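Local coordinates for probable Zn binding protein (Lactobacillus acidophilus, PDB 3Q69) that is a putative mucus-binding and probable zinc-binding protein, of which this chain holds the MucBP (Muc B2-like) domain, at residues Tyr17-Glu20 against Asp21-Ala25. Numbering follows the deposited sequence.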
ATOM      1  N   TYR A  17       3.660 -10.262  12.497  1.00 24.81           N
ATOM      2  CA  TYR A  17       4.657 -11.270  12.823  1.00 25.55           C
ATOM      3  C   TYR A  17       4.185 -12.020  14.062  1.00 26.30           C
ATOM      4  O   TYR A  17       4.094 -11.452  15.140  1.00 26.71           O
ATOM      5  CB  TYR A  17       6.010 -10.603  13.076  1.00 24.45           C
ATOM      6  CG  TYR A  17       6.528  -9.838  11.878  1.00 25.79           C
ATOM      7  CD1 TYR A  17       7.037 -10.504  10.775  1.00 25.35           C
ATOM      8  CD2 TYR A  17       6.467  -8.447  11.831  1.00 27.36           C
ATOM      9  CE1 TYR A  17       7.469  -9.809   9.655  1.00 26.98           C
ATOM     10  CE2 TYR A  17       6.899  -7.738  10.711  1.00 28.25           C
ATOM     11  CZ  TYR A  17       7.399  -8.432   9.628  1.00 27.18           C
ATOM     12  OH  TYR A  17       7.837  -7.761   8.511  1.00 28.56           O
ATOM     13  N   ARG A  18       3.865 -13.295  13.888  1.00 27.48           N
ATOM     14  CA  ARG A  18       3.388 -14.126  14.981  1.00 28.36           C
ATOM     15  C   ARG A  18       4.030 -15.511  14.992  1.00 28.82           C
ATOM     16  O   ARG A  18       4.625 -15.954  13.999  1.00 27.48           O
ATOM     17  CB  ARG A  18       1.870 -14.276  14.884  1.00 28.76           C
ATOM     18  CG  ARG A  18       1.116 -12.978  15.090  1.00 32.84           C
ATOM     19  CD  ARG A  18      -0.376 -13.220  15.168  1.00 37.31           C
ATOM     20  NE  ARG A  18      -1.082 -12.092  15.757  1.00 42.48           N
ATOM     21  CZ  ARG A  18      -2.372 -12.108  16.083  1.00 44.80           C
ATOM     22  NH1 ARG A  18      -3.101 -13.200  15.872  1.00 45.72           N
ATOM     23  NH2 ARG A  18      -2.929 -11.034  16.635  1.00 45.84           N
ATOM     24  N   TYR A  19       3.917 -16.186  16.132  1.00 29.77           N
ATOM     25  CA  TYR A  19       4.439 -17.541  16.273  1.00 30.59           C
ATOM     26  C   TYR A  19       3.258 -18.436  15.916  1.00 31.01           C
ATOM     27  O   TYR A  19       2.122 -17.962  15.857  1.00 29.97           O
ATOM     28  CB  TYR A  19       4.869 -17.800  17.716  1.00 31.95           C
ATOM     29  CG  TYR A  19       6.140 -17.083  18.122  1.00 31.71           C
ATOM     30  CD1 TYR A  19       7.398 -17.547  17.707  1.00 32.50           C
ATOM     31  CD2 TYR A  19       6.093 -15.942  18.918  1.00 32.43           C
ATOM     32  CE1 TYR A  19       8.566 -16.886  18.081  1.00 34.24           C
ATOM     33  CE2 TYR A  19       7.262 -15.275  19.296  1.00 33.98           C
ATOM     34  CZ  TYR A  19       8.487 -15.748  18.878  1.00 32.65           C
ATOM     35  OH  TYR A  19       9.642 -15.087  19.248  1.00 35.80           O
ATOM     36  N   GLU A  20       3.514 -19.716  15.670  1.00 33.65           N
ATOM     37  CA  GLU A  20       2.442 -20.643  15.322  1.00 34.63           C
ATOM     38  C   GLU A  20       1.297 -20.618  16.327  1.00 33.98           C
ATOM     39  O   GLU A  20       0.138 -20.797  15.955  1.00 33.45           O
ATOM     40  CB  GLU A  20       2.974 -22.067  15.216  1.00 37.66           C
ATOM     41  CG  GLU A  20       3.966 -22.274  14.090  1.00 41.69           C
ATOM     42  CD  GLU A  20       4.392 -23.723  13.958  1.00 44.71           C
ATOM     43  OE1 GLU A  20       4.923 -24.281  14.947  1.00 46.15           O
ATOM     44  OE2 GLU A  20       4.191 -24.303  12.865  1.00 47.11           O
ATOM     45  N   ASP A  21       1.622 -20.380  17.595  1.00 33.11           N
ATOM     46  CA  ASP A  21       0.615 -20.344  18.645  1.00 33.79           C
ATOM     47  C   ASP A  21      -0.172 -19.037  18.683  1.00 33.92           C
ATOM     48  O   ASP A  21      -1.058 -18.863  19.525  1.00 33.97           O
ATOM     49  CB  ASP A  21       1.265 -20.617  20.011  1.00 35.27           C
ATOM     50  CG  ASP A  21       2.449 -19.698  20.300  1.00 37.47           C
ATOM     51  OD1 ASP A  21       3.219 -19.985  21.245  1.00 37.30           O
ATOM     52  OD2 ASP A  21       2.611 -18.683  19.590  1.00 36.79           O
ATOM     53  N   GLY A  22       0.161 -18.116  17.782  1.00 33.47           N
ATOM     54  CA  GLY A  22      -0.558 -16.857  17.714  1.00 33.73           C
ATOM     55  C   GLY A  22       0.093 -15.740  18.504  1.00 34.93           C
ATOM     56  O   GLY A  22      -0.338 -14.590  18.452  1.00 35.31           O
ATOM     57  N   ALA A  23       1.133 -16.078  19.253  1.00 34.76           N
ATOM     58  CA  ALA A  23       1.840 -15.089  20.057  1.00 34.66           C
ATOM     59  C   ALA A  23       2.546 -14.100  19.142  1.00 34.12           C
ATOM     60  O   ALA A  23       3.167 -14.495  18.160  1.00 33.36           O
ATOM     61  CB  ALA A  23       2.854 -15.787  20.968  1.00 34.03           C
ATOM     62  N   VAL A  24       2.434 -12.816  19.458  1.00 32.89           N
ATOM     63  CA  VAL A  24       3.078 -11.777  18.666  1.00 34.34           C
ATOM     64  C   VAL A  24       4.579 -11.993  18.710  1.00 33.57           C
ATOM     65  O   VAL A  24       5.186 -11.964  19.784  1.00 33.70           O
ATOM     66  CB  VAL A  24       2.748 -10.370  19.217  1.00 34.89           C
ATOM     67  CG1 VAL A  24       3.024 -10.312  20.713  1.00 37.83           C
ATOM     68  CG2 VAL A  24       3.560  -9.321  18.493  1.00 38.18           C
ATOM     69  N   ALA A  25       5.182 -12.212  17.547  1.00 32.27           N
ATOM     70  CA  ALA A  25       6.612 -12.447  17.494  1.00 32.12           C
ATOM     71  C   ALA A  25       7.431 -11.179  17.277  1.00 32.75           C
ATOM     72  O   ALA A  25       8.637 -11.176  17.523  1.00 32.79           O
ATOM     73  CB  ALA A  25       6.936 -13.471  16.407  1.00 33.44           C
TER
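Y19 and A25 meet across a tight local hairpin at the surface of the Muc B2-like domain, where the long strand 2-19 ends and the chain reverses through a type I beta turn, Y19 to G22, into a short, weakly bonded return segment around V24-A25. The turn is closed by G22 N donating to Y19 O at 2.8 Å. The backbone angles of G22 are such that a CB would jam against the preceding carbonyl oxygen. Beyond the turn, R18 and V24 form an antiparallel non-hydrogen-bonded pair with diverging side chains, and two backbone bonds bracket it: Y19 N to A23 O (2.7 Å) and A25 N to Y17 O (2.7 Å).

A25 CB lies over one face of the Y19 ring, 3.6 Å from the centroid and 20° off the normal, which meets the criterion for a CH-pi contact; it is offset toward the rim, with CE2 3.4 Å from A25 CB. Y19 CG is anti to its carbonyl carbon (chi1 -73°), which swings the ring across to the returning chain; there Y19 CD2 also touches A23 CB at 3.8 Å. Y71 packs edge-to-face with the same ring, and I68 touches both Y19 and A25, joining the hairpin to a neighbouring loop. Replacing Y19 by alanine is likely to leave A25 CB without its aromatic cover and Y71 without its ring partner.

On the other flank of the strand end, strand 96-104 pairs with R18 and E20 through V100 and Y102, and E20 OE2 is hydrogen-bonded to S103 OG. D21 adds an Asx turn: its OD2 accepts from A23 N at 3.0 Å, approached from 42° above the carboxylate plane, and the same D21 OD2 sits 3.1 Å from Y19 CB.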